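Long-range contacts in beta-galactoside alpha-2,6-sialyltransferase (Photobacterium sp., PDB 2Z4T), which transfers sialic acid from CMP-sialic acid to galactosides such as lactose in alpha-2,6 linkage, using a GT-B fold that follows an immunoglobulin-like domain: residues Gly62-Leu67 with Val80-Asp85; Asp87-Phe92 with Thr109-Ala114; Ala124-Leu129 with Ser430-Met435; Gln131-Ile136 with Glu332-Ile337. All blocks are in the same frame, centred on the assembly; numbering follows the deposited sequence.

Interaction 1 of 4, residues Gly62-Leu67 with Val80-Asp85; sequences GTQQLL and VAPRLD
Gln64 reaches across to Pro82 and Arg83, joining two loops of the immunoglobulin-like domain. Its CB leads toward the other loop, and CG lies anti to the carbonyl carbon (chi1 -83°), from where the extended chain carries the amide over the gap. There CD of Gln64 comes 3.7 Å from CB of Pro82. The two ends of the amide then part. OE1 of Gln64 rests 3.3 Å from CB of Pro82 and has a long, weak link through a water to N of Arg83. NE2 of Gln64 donates to O of Arg83 at 3.2 Å, with 157° at the hydrogen; the donor stands somewhat off the carbonyl plane, and the same nitrogen has CD2 of Leu84 at 3.8 Å beside it. Leu66 comes in next to this arm, its side chain at about a right angle to that of Pro82, and both methyls touch the proline: CD2 of Leu66 lies 4.0 Å from CB of Pro82, and CD1 of Leu66 lies 4.1 Å from CD of Pro82. Behind them Tyr90 of strand 88-98 backs both Leu66 and Pro82. A second water receives N-H of Val80 and donates to O of Leu66, 2.5 Å away. The direct polar link is thus one side-chain amide on a backbone carbonyl, with no charge pairing across the loops, while one water joins the backbones of Leu66 and Val80.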
loop_
_atom_site.group_PDB
_atom_site.type_symbol
_atom_site.label_atom_id
_atom_site.label_comp_id
_atom_site.label_asym_id
_atom_site.label_seq_id
_atom_site.Cartn_x
_atom_site.Cartn_y
_atom_site.Cartn_z
ATOM N N GLY A 62 -18.383 24.008 -24.612
ATOM C CA GLY A 62 -17.512 24.498 -23.556
ATOM C C GLY A 62 -17.767 25.969 -23.327
ATOM O O GLY A 62 -18.040 26.713 -24.262
ATOM N N THR A 63 -17.690 26.404 -22.082
ATOM C CA THR A 63 -18.056 27.777 -21.817
ATOM C C THR A 63 -16.935 28.809 -22.090
ATOM O O THR A 63 -17.174 29.780 -22.781
ATOM C CB THR A 63 -18.862 27.963 -20.490
ATOM O OG1 THR A 63 -18.250 28.961 -19.669
ATOM C CG2 THR A 63 -18.967 26.704 -19.730
ATOM N N GLN A 64 -15.732 28.603 -21.577
ATOM C CA GLN A 64 -14.634 29.518 -21.893
ATOM C C GLN A 64 -14.147 29.326 -23.328
ATOM O O GLN A 64 -14.066 28.206 -23.821
ATOM C CB GLN A 64 -13.486 29.384 -20.895
ATOM C CG GLN A 64 -13.709 30.193 -19.618
ATOM C CD GLN A 64 -12.602 29.983 -18.579
ATOM O OE1 GLN A 64 -11.419 30.178 -18.865
ATOM N NE2 GLN A 64 -12.988 29.578 -17.362
ATOM N N GLN A 65 -13.848 30.431 -24.002
ATOM C CA GLN A 65 -13.354 30.415 -25.378
ATOM C C GLN A 65 -11.859 30.124 -25.406
ATOM O O GLN A 65 -11.073 30.858 -24.832
ATOM C CB GLN A 65 -13.649 31.760 -26.036
ATOM C CG GLN A 65 -15.064 31.910 -26.442
ATOM C CD GLN A 65 -15.344 31.140 -27.707
ATOM O OE1 GLN A 65 -14.788 31.442 -28.763
ATOM N NE2 GLN A 65 -16.199 30.130 -27.615
ATOM N N LEU A 66 -11.464 29.057 -26.086
ATOM C CA LEU A 66 -10.072 28.584 -26.024
ATOM C C LEU A 66 -9.292 28.767 -27.320
ATOM O O LEU A 66 -8.050 28.706 -27.314
ATOM C CB LEU A 66 -10.011 27.101 -25.621
ATOM C CG LEU A 66 -10.723 26.596 -24.374
ATOM C CD1 LEU A 66 -10.253 25.169 -24.093
ATOM C CD2 LEU A 66 -10.479 27.485 -23.167
ATOM N N LEU A 67 -10.016 28.975 -28.422
ATOM C CA LEU A 67 -9.397 29.090 -29.746
ATOM C C LEU A 67 -9.080 30.549 -30.142
ATOM O O LEU A 67 -9.972 31.338 -30.471
ATOM C CB LEU A 67 -10.289 28.417 -30.774
ATOM C CG LEU A 67 -9.668 27.336 -31.637
ATOM C CD1 LEU A 67 -8.761 26.429 -30.824
ATOM C CD2 LEU A 67 -10.793 26.540 -32.256
ATOM N N VAL A 80 -4.801 25.552 -24.584
ATOM C CA VAL A 80 -4.467 25.465 -23.182
ATOM C C VAL A 80 -5.796 25.272 -22.462
ATOM O O VAL A 80 -6.742 26.024 -22.707
ATOM C CB VAL A 80 -3.773 26.774 -22.718
ATOM C CG1 VAL A 80 -3.359 26.687 -21.269
ATOM C CG2 VAL A 80 -2.546 27.062 -23.602
ATOM N N ALA A 81 -5.890 24.256 -21.608
ATOM C CA ALA A 81 -7.092 24.026 -20.822
ATOM C C ALA A 81 -7.289 25.231 -19.919
ATOM O O ALA A 81 -6.305 25.803 -19.460
ATOM C CB ALA A 81 -6.930 22.775 -19.994
ATOM N N PRO A 82 -8.550 25.627 -19.659
ATOM C CA PRO A 82 -8.803 26.830 -18.866
ATOM C C PRO A 82 -8.623 26.559 -17.376
ATOM O O PRO A 82 -8.425 25.400 -16.981
ATOM C CB PRO A 82 -10.269 27.138 -19.158
ATOM C CG PRO A 82 -10.882 25.834 -19.425
ATOM C CD PRO A 82 -9.803 24.961 -20.053
ATOM N N ARG A 83 -8.663 27.623 -16.573
ATOM C CA ARG A 83 -8.735 27.513 -15.128
ATOM C C ARG A 83 -10.207 27.405 -14.780
ATOM O O ARG A 83 -11.006 28.229 -15.212
ATOM C CB ARG A 83 -8.143 28.749 -14.467
ATOM C CG ARG A 83 -6.682 28.899 -14.705
ATOM C CD ARG A 83 -6.095 29.990 -13.866
ATOM N NE ARG A 83 -6.255 31.309 -14.472
ATOM C CZ ARG A 83 -5.909 32.443 -13.866
ATOM N NH1 ARG A 83 -5.385 32.421 -12.637
ATOM N NH2 ARG A 83 -6.093 33.605 -14.483
ATOM N N LEU A 84 -10.574 26.387 -14.004
ATOM C CA LEU A 84 -11.991 26.129 -13.737
ATOM C C LEU A 84 -12.279 25.972 -12.263
ATOM O O LEU A 84 -11.365 25.776 -11.462
ATOM C CB LEU A 84 -12.460 24.870 -14.470
ATOM C CG LEU A 84 -12.313 24.820 -15.981
ATOM C CD1 LEU A 84 -12.573 23.390 -16.467
ATOM C CD2 LEU A 84 -13.263 25.848 -16.636
ATOM N N ASP A 85 -13.566 26.062 -11.923
ATOM C CA ASP A 85 -14.056 25.760 -10.587
ATOM C C ASP A 85 -14.625 24.346 -10.528
ATOM O O ASP A 85 -14.633 23.737 -9.467
ATOM C CB ASP A 85 -15.136 26.760 -10.211
ATOM C CG ASP A 85 -14.607 28.181 -10.137
ATOM O OD1 ASP A 85 -13.510 28.386 -9.572
ATOM O OD2 ASP A 85 -15.288 29.094 -10.649
HETATM O O HOH W 1 -8.240 30.714 -17.858
HETATM O O HOH W 2 -5.981 28.188 -25.943
#

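Interaction 2 of 4, residues Asp87-Phe92 with Thr109-Ala114; sequences DEKYCF and TLNVVA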
loop_
_atom_site.group_PDB
_atom_site.type_symbol
_atom_site.label_atom_id
_atom_site.label_comp_id
_atom_site.label_asym_id
_atom_site.label_seq_id
_atom_site.Cartn_x
_atom_site.Cartn_y
_atom_site.Cartn_z
ATOM N N ASP A 87 -15.071 20.648 -13.095
ATOM C CA ASP A 87 -14.761 19.887 -14.289
ATOM C C ASP A 87 -15.756 20.190 -15.391
ATOM O O ASP A 87 -16.942 20.393 -15.130
ATOM C CB ASP A 87 -14.770 18.386 -13.976
ATOM C CG ASP A 87 -13.700 17.988 -12.947
ATOM O OD1 ASP A 87 -12.902 18.867 -12.495
ATOM O OD2 ASP A 87 -13.656 16.776 -12.594
ATOM N N GLU A 88 -15.256 20.222 -16.627
ATOM C CA GLU A 88 -16.044 20.614 -17.772
ATOM C C GLU A 88 -15.467 20.053 -19.066
ATOM O O GLU A 88 -14.259 20.089 -19.268
ATOM C CB GLU A 88 -16.120 22.143 -17.861
ATOM C CG GLU A 88 -17.108 22.589 -18.915
ATOM C CD GLU A 88 -17.123 24.093 -19.176
ATOM O OE1 GLU A 88 -17.979 24.502 -19.988
ATOM O OE2 GLU A 88 -16.286 24.845 -18.612
ATOM N N LYS A 89 -16.354 19.571 -19.937
ATOM C CA LYS A 89 -15.983 19.106 -21.271
ATOM C C LYS A 89 -15.942 20.242 -22.281
ATOM O O LYS A 89 -16.807 21.126 -22.269
ATOM C CB LYS A 89 -16.920 17.967 -21.748
ATOM C CG LYS A 89 -16.734 16.670 -20.888
ATOM C CD LYS A 89 -17.663 15.504 -21.278
ATOM C CE LYS A 89 -17.555 14.323 -20.274
ATOM N NZ LYS A 89 -17.988 14.745 -18.911
ATOM N N TYR A 90 -14.910 20.223 -23.127
ATOM C CA TYR A 90 -14.749 21.180 -24.230
ATOM C C TYR A 90 -14.693 20.411 -25.556
ATOM O O TYR A 90 -14.057 19.357 -25.627
ATOM C CB TYR A 90 -13.504 22.072 -24.011
ATOM C CG TYR A 90 -13.775 23.174 -23.018
ATOM C CD1 TYR A 90 -13.800 22.914 -21.654
ATOM C CD2 TYR A 90 -14.078 24.468 -23.449
ATOM C CE1 TYR A 90 -14.106 23.914 -20.737
ATOM C CE2 TYR A 90 -14.384 25.475 -22.546
ATOM C CZ TYR A 90 -14.397 25.200 -21.199
ATOM O OH TYR A 90 -14.704 26.196 -20.313
ATOM N N CYS A 91 -15.366 20.927 -26.585
ATOM C CA CYS A 91 -15.434 20.266 -27.888
ATOM C C CYS A 91 -14.850 21.121 -29.006
ATOM O O CYS A 91 -15.047 22.340 -29.044
ATOM C CB CYS A 91 -16.874 19.983 -28.269
ATOM S SG CYS A 91 -17.884 19.187 -27.037
ATOM N N PHE A 92 -14.165 20.457 -29.936
ATOM C CA PHE A 92 -13.555 21.097 -31.103
ATOM C C PHE A 92 -13.786 20.227 -32.329
ATOM O O PHE A 92 -13.512 19.018 -32.312
ATOM C CB PHE A 92 -12.059 21.339 -30.860
ATOM C CG PHE A 92 -11.781 22.184 -29.652
ATOM C CD1 PHE A 92 -11.559 21.597 -28.418
ATOM C CD2 PHE A 92 -11.803 23.573 -29.737
ATOM C CE1 PHE A 92 -11.327 22.373 -27.277
ATOM C CE2 PHE A 92 -11.577 24.365 -28.600
ATOM C CZ PHE A 92 -11.341 23.764 -27.369
ATOM N N THR A 109 -12.945 15.763 -28.117
ATOM C CA THR A 109 -13.508 16.041 -26.807
ATOM C C THR A 109 -12.399 16.114 -25.773
ATOM O O THR A 109 -11.622 15.181 -25.620
ATOM C CB THR A 109 -14.528 14.974 -26.390
ATOM O OG1 THR A 109 -15.640 15.036 -27.273
ATOM C CG2 THR A 109 -15.058 15.251 -25.009
ATOM N N LEU A 110 -12.327 17.237 -25.073
ATOM C CA LEU A 110 -11.390 17.387 -23.978
ATOM C C LEU A 110 -12.181 17.420 -22.672
ATOM O O LEU A 110 -12.987 18.336 -22.440
ATOM C CB LEU A 110 -10.521 18.640 -24.161
ATOM C CG LEU A 110 -9.738 18.749 -25.485
ATOM C CD1 LEU A 110 -8.875 20.001 -25.539
ATOM C CD2 LEU A 110 -8.854 17.543 -25.728
ATOM N N ASN A 111 -11.974 16.388 -21.850
ATOM C CA ASN A 111 -12.481 16.352 -20.490
ATOM C C ASN A 111 -11.457 17.063 -19.617
ATOM O O ASN A 111 -10.350 16.527 -19.366
ATOM C CB ASN A 111 -12.681 14.900 -20.009
ATOM C CG ASN A 111 -13.299 13.993 -21.094
ATOM O OD1 ASN A 111 -14.460 14.181 -21.493
ATOM N ND2 ASN A 111 -12.517 13.004 -21.578
ATOM N N VAL A 112 -11.802 18.277 -19.195
ATOM C CA VAL A 112 -10.955 19.056 -18.292
ATOM C C VAL A 112 -11.338 18.773 -16.831
ATOM O O VAL A 112 -12.493 18.957 -16.426
ATOM C CB VAL A 112 -10.987 20.597 -18.575
ATOM C CG1 VAL A 112 -9.954 21.304 -17.697
ATOM C CG2 VAL A 112 -10.717 20.910 -20.066
ATOM N N VAL A 113 -10.363 18.310 -16.051
ATOM C CA VAL A 113 -10.627 17.875 -14.670
ATOM C C VAL A 113 -9.628 18.567 -13.755
ATOM O O VAL A 113 -8.542 18.961 -14.214
ATOM C CB VAL A 113 -10.509 16.334 -14.524
ATOM C CG1 VAL A 113 -11.473 15.601 -15.515
ATOM C CG2 VAL A 113 -9.054 15.877 -14.751
ATOM N N ALA A 114 -9.985 18.734 -12.484
ATOM C CA ALA A 114 -9.060 19.329 -11.515
ATOM C C ALA A 114 -7.704 18.602 -11.487
ATOM O O ALA A 114 -7.657 17.364 -11.548
ATOM C CB ALA A 114 -9.674 19.336 -10.130
#
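Strands 88-92 and 109-113 run antiparallel at 157°, with Glu88-Val112 and Tyr90-Leu110 as hydrogen-bonded pairs and Lys89-Asn111 and Cys91-Thr109 as non-hydrogen-bonded ones. The bonds of the Tyr90-Leu110 pair are the straighter, 2.8 Å from N of Leu110 to O of Tyr90 with 177° at the hydrogen. On the face of Tyr90 and Leu110, CD1 of the tyrosine ring lies 4.0 Å from CG2 of Val112, and CE1 of Phe92 meets CD1 of Leu110 at 3.8 Å, the two side chains at about a right angle. On the other face the aliphatic chain of Lys89 crosses that of Asn111 at a slant: OD1 of Asn111 sits 3.3 Å from CE of Lys89, while its ND2 is hydrogen-bonded to Asn31 of strand 26-35. Past the last bridge OD1 of Asp87 takes N-H of Ala114 at 2.9 Å from above the carboxylate plane, and the same oxygen pairs with Arg193. In this hairpin of the immunoglobulin-like domain, strand 52-61 flanks 88-98, tied on through the Cys61-Cys91 disulfide, while strand 26-35 lies along 103-122.

Interaction 3 of 4, residues Ala124-Leu129 with Ser430-Met435; sequences ASLPTL and SFEVLM. With C5P (cytidine-5'-monophosphate), chain C.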
loop_
_atom_site.group_PDB
_atom_site.type_symbol
_atom_site.label_atom_id
_atom_site.label_comp_id
_atom_site.label_asym_id
_atom_site.label_seq_id
_atom_site.Cartn_x
_atom_site.Cartn_y
_atom_site.Cartn_z
ATOM N N ALA A 124 7.123 0.473 6.299
ATOM C CA ALA A 124 6.954 -0.933 6.692
ATOM C C ALA A 124 6.616 -1.809 5.483
ATOM O O ALA A 124 7.136 -1.552 4.395
ATOM C CB ALA A 124 5.908 -1.060 7.772
ATOM N N SER A 125 5.768 -2.834 5.650
ATOM C CA SER A 125 5.470 -3.765 4.536
ATOM C C SER A 125 4.006 -3.767 4.148
ATOM O O SER A 125 3.659 -3.598 2.971
ATOM C CB SER A 125 5.885 -5.196 4.861
ATOM O OG SER A 125 7.244 -5.264 5.245
ATOM N N LEU A 126 3.149 -3.940 5.145
ATOM C CA LEU A 126 1.713 -4.057 4.908
ATOM C C LEU A 126 1.104 -2.824 4.232
ATOM O O LEU A 126 0.514 -2.957 3.140
ATOM C CB LEU A 126 0.992 -4.379 6.202
ATOM C CG LEU A 126 -0.330 -5.103 6.005
ATOM C CD1 LEU A 126 -0.200 -6.260 5.036
ATOM C CD2 LEU A 126 -0.786 -5.614 7.349
ATOM N N PRO A 127 1.273 -1.619 4.835
ATOM C CA PRO A 127 0.662 -0.438 4.209
ATOM C C PRO A 127 1.156 -0.220 2.784
ATOM O O PRO A 127 0.363 0.154 1.900
ATOM C CB PRO A 127 1.110 0.713 5.107
ATOM C CG PRO A 127 1.451 0.062 6.436
ATOM C CD PRO A 127 2.012 -1.279 6.061
ATOM N N THR A 128 2.446 -0.477 2.566
ATOM C CA THR A 128 3.072 -0.220 1.291
ATOM C C THR A 128 2.469 -1.139 0.208
ATOM O O THR A 128 2.272 -0.734 -0.946
ATOM C CB THR A 128 4.621 -0.408 1.391
ATOM O OG1 THR A 128 5.194 0.712 2.083
ATOM C CG2 THR A 128 5.258 -0.501 0.008
ATOM N N LEU A 129 2.191 -2.378 0.596
ATOM C CA LEU A 129 1.558 -3.329 -0.285
ATOM C C LEU A 129 0.167 -2.828 -0.692
ATOM O O LEU A 129 -0.165 -2.826 -1.879
ATOM C CB LEU A 129 1.450 -4.692 0.389
ATOM C CG LEU A 129 0.766 -5.776 -0.431
ATOM C CD1 LEU A 129 1.595 -6.090 -1.660
ATOM C CD2 LEU A 129 0.534 -7.019 0.446
ATOM N N SER A 430 5.907 -9.427 0.054
ATOM C CA SER A 430 4.894 -9.643 1.104
ATOM C C SER A 430 4.228 -10.998 0.907
ATOM O O SER A 430 3.863 -11.366 -0.217
ATOM C CB SER A 430 3.858 -8.545 1.129
ATOM O OG SER A 430 4.255 -7.563 2.073
ATOM N N PHE A 431 4.095 -11.755 1.988
ATOM C CA PHE A 431 3.594 -13.103 1.872
ATOM C C PHE A 431 2.163 -13.108 1.358
ATOM O O PHE A 431 1.718 -14.069 0.704
ATOM C CB PHE A 431 3.704 -13.830 3.216
ATOM C CG PHE A 431 3.382 -15.288 3.148
ATOM C CD1 PHE A 431 4.198 -16.164 2.447
ATOM C CD2 PHE A 431 2.270 -15.791 3.792
ATOM C CE1 PHE A 431 3.907 -17.553 2.388
ATOM C CE2 PHE A 431 1.971 -17.144 3.764
ATOM C CZ PHE A 431 2.782 -18.034 3.059
ATOM N N GLU A 432 1.421 -12.045 1.646
ATOM C CA GLU A 432 0.053 -12.085 1.173
ATOM C C GLU A 432 -0.093 -12.020 -0.354
ATOM O O GLU A 432 -1.126 -12.427 -0.889
ATOM C CB GLU A 432 -0.966 -11.269 2.004
ATOM C CG GLU A 432 -0.541 -10.012 2.673
ATOM C CD GLU A 432 0.391 -10.142 3.848
ATOM O OE1 GLU A 432 -0.016 -10.414 4.985
ATOM O OE2 GLU A 432 1.561 -9.842 3.641
ATOM N N VAL A 433 0.964 -11.639 -1.075
ATOM C CA VAL A 433 0.868 -11.750 -2.512
ATOM C C VAL A 433 0.826 -13.211 -2.947
ATOM O O VAL A 433 0.175 -13.543 -3.956
ATOM C CB VAL A 433 1.875 -10.870 -3.330
ATOM C CG1 VAL A 433 2.415 -9.700 -2.516
ATOM C CG2 VAL A 433 2.959 -11.670 -3.974
ATOM N N LEU A 434 1.449 -14.099 -2.167
ATOM C CA LEU A 434 1.319 -15.528 -2.467
ATOM C C LEU A 434 -0.108 -16.003 -2.238
ATOM O O LEU A 434 -0.597 -16.865 -2.961
ATOM C CB LEU A 434 2.307 -16.418 -1.694
ATOM C CG LEU A 434 3.830 -16.236 -1.707
ATOM C CD1 LEU A 434 4.435 -17.584 -1.883
ATOM C CD2 LEU A 434 4.387 -15.274 -2.761
ATOM N N MET A 435 -0.769 -15.452 -1.231
ATOM C CA MET A 435 -2.183 -15.738 -1.027
ATOM C C MET A 435 -3.017 -15.254 -2.212
ATOM O O MET A 435 -3.834 -16.008 -2.722
ATOM C CB MET A 435 -2.705 -15.099 0.254
ATOM C CG MET A 435 -4.143 -15.481 0.599
ATOM S SD MET A 435 -4.765 -14.463 1.969
ATOM C CE MET A 435 -4.758 -12.854 1.154
HETATM O O3P C5P C . 6.015 -10.018 10.779
HETATM P P C5P C . 5.288 -8.728 10.703
HETATM O O1P C5P C . 6.316 -7.610 10.807
HETATM O O2P C5P C . 4.068 -8.688 11.601
HETATM O "O5'" C5P C . 4.662 -8.687 9.252
HETATM C "C5'" C5P C . 4.166 -7.500 8.672
HETATM C "C4'" C5P C . 4.059 -7.803 7.179
HETATM O "O4'" C5P C . 5.357 -8.111 6.650
HETATM C "C3'" C5P C . 3.239 -9.042 6.866
HETATM O "O3'" C5P C . 1.854 -8.765 6.694
HETATM C "C2'" C5P C . 3.815 -9.458 5.541
HETATM O "O2'" C5P C . 3.389 -8.567 4.507
HETATM C "C1'" C5P C . 5.272 -9.154 5.670
HETATM N N1 C5P C . 6.004 -10.356 6.063
HETATM C C2 C5P C . 6.347 -11.312 5.067
HETATM N N3 C5P C . 7.045 -12.428 5.394
HETATM C C4 C5P C . 7.420 -12.659 6.681
HETATM C C5 C5P C . 7.093 -11.730 7.692
HETATM C C6 C5P C . 6.381 -10.567 7.350
HETATM O O2 C5P C . 6.009 -11.152 3.885
HETATM N N4 C5P C . 8.126 -13.782 6.967
HETATM O O HOH W 3 5.165 -5.149 1.289
#
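Leu129 carries its CG opposite the backbone N (chi1 179°), which sends the isobutyl end to Ser430, Glu432 and Val433, while a bend at chi2 (-70°) turns the carboxylate of Glu432 to the ribose of CMP. CD2 of Leu129 fits between CB of Ser430, 3.7 Å away, and CG of Glu432; CD1 of Leu129 meets CG1 of Val433 at 3.8 Å. Nearer the nucleotide, CD1 of Leu126 lies 3.6 Å from O3' of CMP and also faces CD of Glu432. O3' of CMP donates to OE1 of Glu432 at 3.0 Å; OE2 of Glu432 lies only 2.4 Å from O2' of CMP, too short for its detail to be trusted. OG of Ser430 is also 2.8 Å from O2' of CMP, and a water joins that OG to O of Ser125. The backbone N of Phe431 donates to O2 of the cytosine at 2.8 Å. Backbone N-H and carboxylate together thus recognise both base and sugar, as at a nucleotide-donor site between the two Rossmann-like domains of a GT-B enzyme, with Leu126 beside O3'.

Interaction 4 of 4, residues Gln131-Ile136 with Glu332-Ile337; sequences QLMDII and ELFLSI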
loop_
_atom_site.group_PDB
_atom_site.type_symbol
_atom_site.label_atom_id
_atom_site.label_comp_id
_atom_site.label_asym_id
_atom_site.label_seq_id
_atom_site.Cartn_x
_atom_site.Cartn_y
_atom_site.Cartn_z
ATOM N N GLN A 131 -0.977 0.258 -0.592
ATOM C CA GLN A 131 -0.844 1.506 -1.339
ATOM C C GLN A 131 -0.488 1.211 -2.784
ATOM O O GLN A 131 -1.055 1.821 -3.687
ATOM C CB GLN A 131 0.194 2.444 -0.687
ATOM C CG GLN A 131 -0.189 2.916 0.728
ATOM C CD GLN A 131 0.928 3.674 1.447
ATOM O OE1 GLN A 131 2.116 3.531 1.112
ATOM N NE2 GLN A 131 0.549 4.516 2.429
ATOM N N LEU A 132 0.415 0.251 -3.008
ATOM C CA LEU A 132 0.769 -0.186 -4.347
ATOM C C LEU A 132 -0.462 -0.592 -5.130
ATOM O O LEU A 132 -0.623 -0.208 -6.302
ATOM C CB LEU A 132 1.680 -1.406 -4.311
ATOM C CG LEU A 132 2.754 -1.588 -5.397
ATOM C CD1 LEU A 132 3.054 -3.032 -5.665
ATOM C CD2 LEU A 132 2.496 -0.852 -6.706
ATOM N N MET A 133 -1.309 -1.402 -4.508
ATOM C CA MET A 133 -2.517 -1.855 -5.165
ATOM C C MET A 133 -3.461 -0.676 -5.470
ATOM O O MET A 133 -4.098 -0.674 -6.510
ATOM C CB MET A 133 -3.213 -2.939 -4.335
ATOM C CG MET A 133 -2.446 -4.253 -4.285
ATOM S SD MET A 133 -3.415 -5.626 -3.615
ATOM C CE MET A 133 -3.677 -5.133 -1.910
ATOM N N ASP A 134 -3.526 0.320 -4.573
ATOM C CA ASP A 134 -4.305 1.549 -4.812
ATOM C C ASP A 134 -3.797 2.362 -6.006
ATOM O O ASP A 134 -4.597 2.962 -6.733
ATOM C CB ASP A 134 -4.318 2.440 -3.581
ATOM C CG ASP A 134 -5.099 1.838 -2.427
ATOM O OD1 ASP A 134 -5.900 0.873 -2.619
ATOM O OD2 ASP A 134 -4.907 2.330 -1.307
ATOM N N ILE A 135 -2.475 2.368 -6.203
ATOM C CA ILE A 135 -1.853 3.171 -7.232
ATOM C C ILE A 135 -2.175 2.569 -8.582
ATOM O O ILE A 135 -2.623 3.282 -9.489
ATOM C CB ILE A 135 -0.332 3.238 -7.032
ATOM C CG1 ILE A 135 0.006 4.188 -5.883
ATOM C CG2 ILE A 135 0.403 3.609 -8.334
ATOM C CD1 ILE A 135 1.444 4.057 -5.341
ATOM N N ILE A 136 -1.947 1.266 -8.721
ATOM C CA ILE A 136 -2.244 0.570 -9.949
ATOM C C ILE A 136 -3.729 0.735 -10.369
ATOM O O ILE A 136 -4.014 1.067 -11.517
ATOM C CB ILE A 136 -1.818 -0.923 -9.871
ATOM C CG1 ILE A 136 -0.309 -0.994 -9.613
ATOM C CG2 ILE A 136 -2.184 -1.655 -11.175
ATOM C CD1 ILE A 136 0.237 -2.352 -9.504
ATOM N N GLU A 332 0.417 -8.171 -14.070
ATOM C CA GLU A 332 1.827 -8.315 -14.426
ATOM C C GLU A 332 2.657 -7.164 -13.887
ATOM O O GLU A 332 3.757 -7.366 -13.387
ATOM C CB GLU A 332 2.019 -8.409 -15.938
ATOM C CG GLU A 332 3.477 -8.628 -16.393
ATOM C CD GLU A 332 3.698 -8.214 -17.836
ATOM O OE1 GLU A 332 4.254 -9.011 -18.616
ATOM O OE2 GLU A 332 3.291 -7.095 -18.213
ATOM N N LEU A 333 2.130 -5.953 -13.998
ATOM C CA LEU A 333 2.855 -4.796 -13.518
ATOM C C LEU A 333 3.032 -4.896 -11.991
ATOM O O LEU A 333 4.117 -4.634 -11.469
ATOM C CB LEU A 333 2.147 -3.504 -13.931
ATOM C CG LEU A 333 2.764 -2.188 -13.450
ATOM C CD1 LEU A 333 4.230 -2.005 -13.948
ATOM C CD2 LEU A 333 1.852 -1.014 -13.855
ATOM N N PHE A 334 1.973 -5.315 -11.309
ATOM C CA PHE A 334 2.000 -5.553 -9.875
ATOM C C PHE A 334 3.084 -6.558 -9.454
ATOM O O PHE A 334 3.924 -6.234 -8.599
ATOM C CB PHE A 334 0.607 -6.007 -9.408
ATOM C CG PHE A 334 0.518 -6.302 -7.944
ATOM C CD1 PHE A 334 0.533 -5.279 -7.012
ATOM C CD2 PHE A 334 0.382 -7.615 -7.496
ATOM C CE1 PHE A 334 0.445 -5.564 -5.648
ATOM C CE2 PHE A 334 0.288 -7.914 -6.133
ATOM C CZ PHE A 334 0.323 -6.889 -5.209
ATOM N N LEU A 335 3.072 -7.758 -10.051
ATOM C CA LEU A 335 4.021 -8.819 -9.657
ATOM C C LEU A 335 5.451 -8.375 -9.901
ATOM O O LEU A 335 6.388 -8.692 -9.152
ATOM C CB LEU A 335 3.752 -10.159 -10.384
ATOM C CG LEU A 335 2.380 -10.783 -10.119
ATOM C CD1 LEU A 335 2.273 -12.143 -10.773
ATOM C CD2 LEU A 335 2.063 -10.861 -8.604
ATOM N N SER A 336 5.582 -7.620 -10.967
ATOM C CA SER A 336 6.837 -7.104 -11.387
ATOM C C SER A 336 7.343 -6.057 -10.388
ATOM O O SER A 336 8.510 -6.070 -10.017
ATOM C CB SER A 336 6.655 -6.523 -12.774
ATOM O OG SER A 336 7.819 -5.870 -13.157
ATOM N N ILE A 337 6.467 -5.175 -9.923
ATOM C CA ILE A 337 6.869 -4.207 -8.913
ATOM C C ILE A 337 7.207 -4.834 -7.550
ATOM O O ILE A 337 8.151 -4.398 -6.900
ATOM C CB ILE A 337 5.858 -3.049 -8.763
ATOM C CG1 ILE A 337 5.796 -2.254 -10.079
ATOM C CG2 ILE A 337 6.288 -2.129 -7.602
ATOM C CD1 ILE A 337 4.725 -1.172 -10.134
#
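Phe334 and Ile337 of helix 328-338 meet Leu132, Met133 and Ile136 of helix 126-141. The segment axes come within 10.7 Å at 146°. Phe334 takes the largest share of the contact. A chi1 of 179° swings its ring out between the helices. CD1 of Ile136 lies near the plane of that ring at its edge and 3.7 Å from CB of Phe334. CD1 of Leu132 approaches obliquely, 3.6 Å from CD1 of Phe334, and CG of Met133 is 3.5 Å from CE1 of Phe334. SD of Met133 stands 4.9 Å from the centroid of the Phe334 ring, 41° off its normal, an oblique Met-aromatic contact. Helix 126-141 follows the central strand 103-122 in the N-terminal Rossmann-like half of the GT-B fold, and another flank of the helix lies on strand 146-151 through Ile135. One turn further on, CG2 of Ile337 comes 3.9 Å from CD1 of Leu132, and Ile337 also packs on Gln160 and Leu164 of helix 158-164.

In the fold
Interactions 1 and 2 form one patch of the immunoglobulin-like domain, centres 8 Å apart: N of Thr63 lies 2.8 Å from OE1 of Glu88, and N of Gln64 lies 2.9 Å from OH of Tyr90, both probable hydrogen bonds. Interactions 3 and 4 share helix 126-141, their centres 11 Å apart, and meet where CD1 of Leu129 lies 3.9 Å from CZ of Phe334. Interaction 3 forms one part of the CMP site; interaction 4 lies behind it, the side chain of Met133 about 10 Å from the nucleotide. Strand 103-122 runs from interaction 2 toward the start of that helix, yet the centres of interactions 2 and 3 are 38 Å apart.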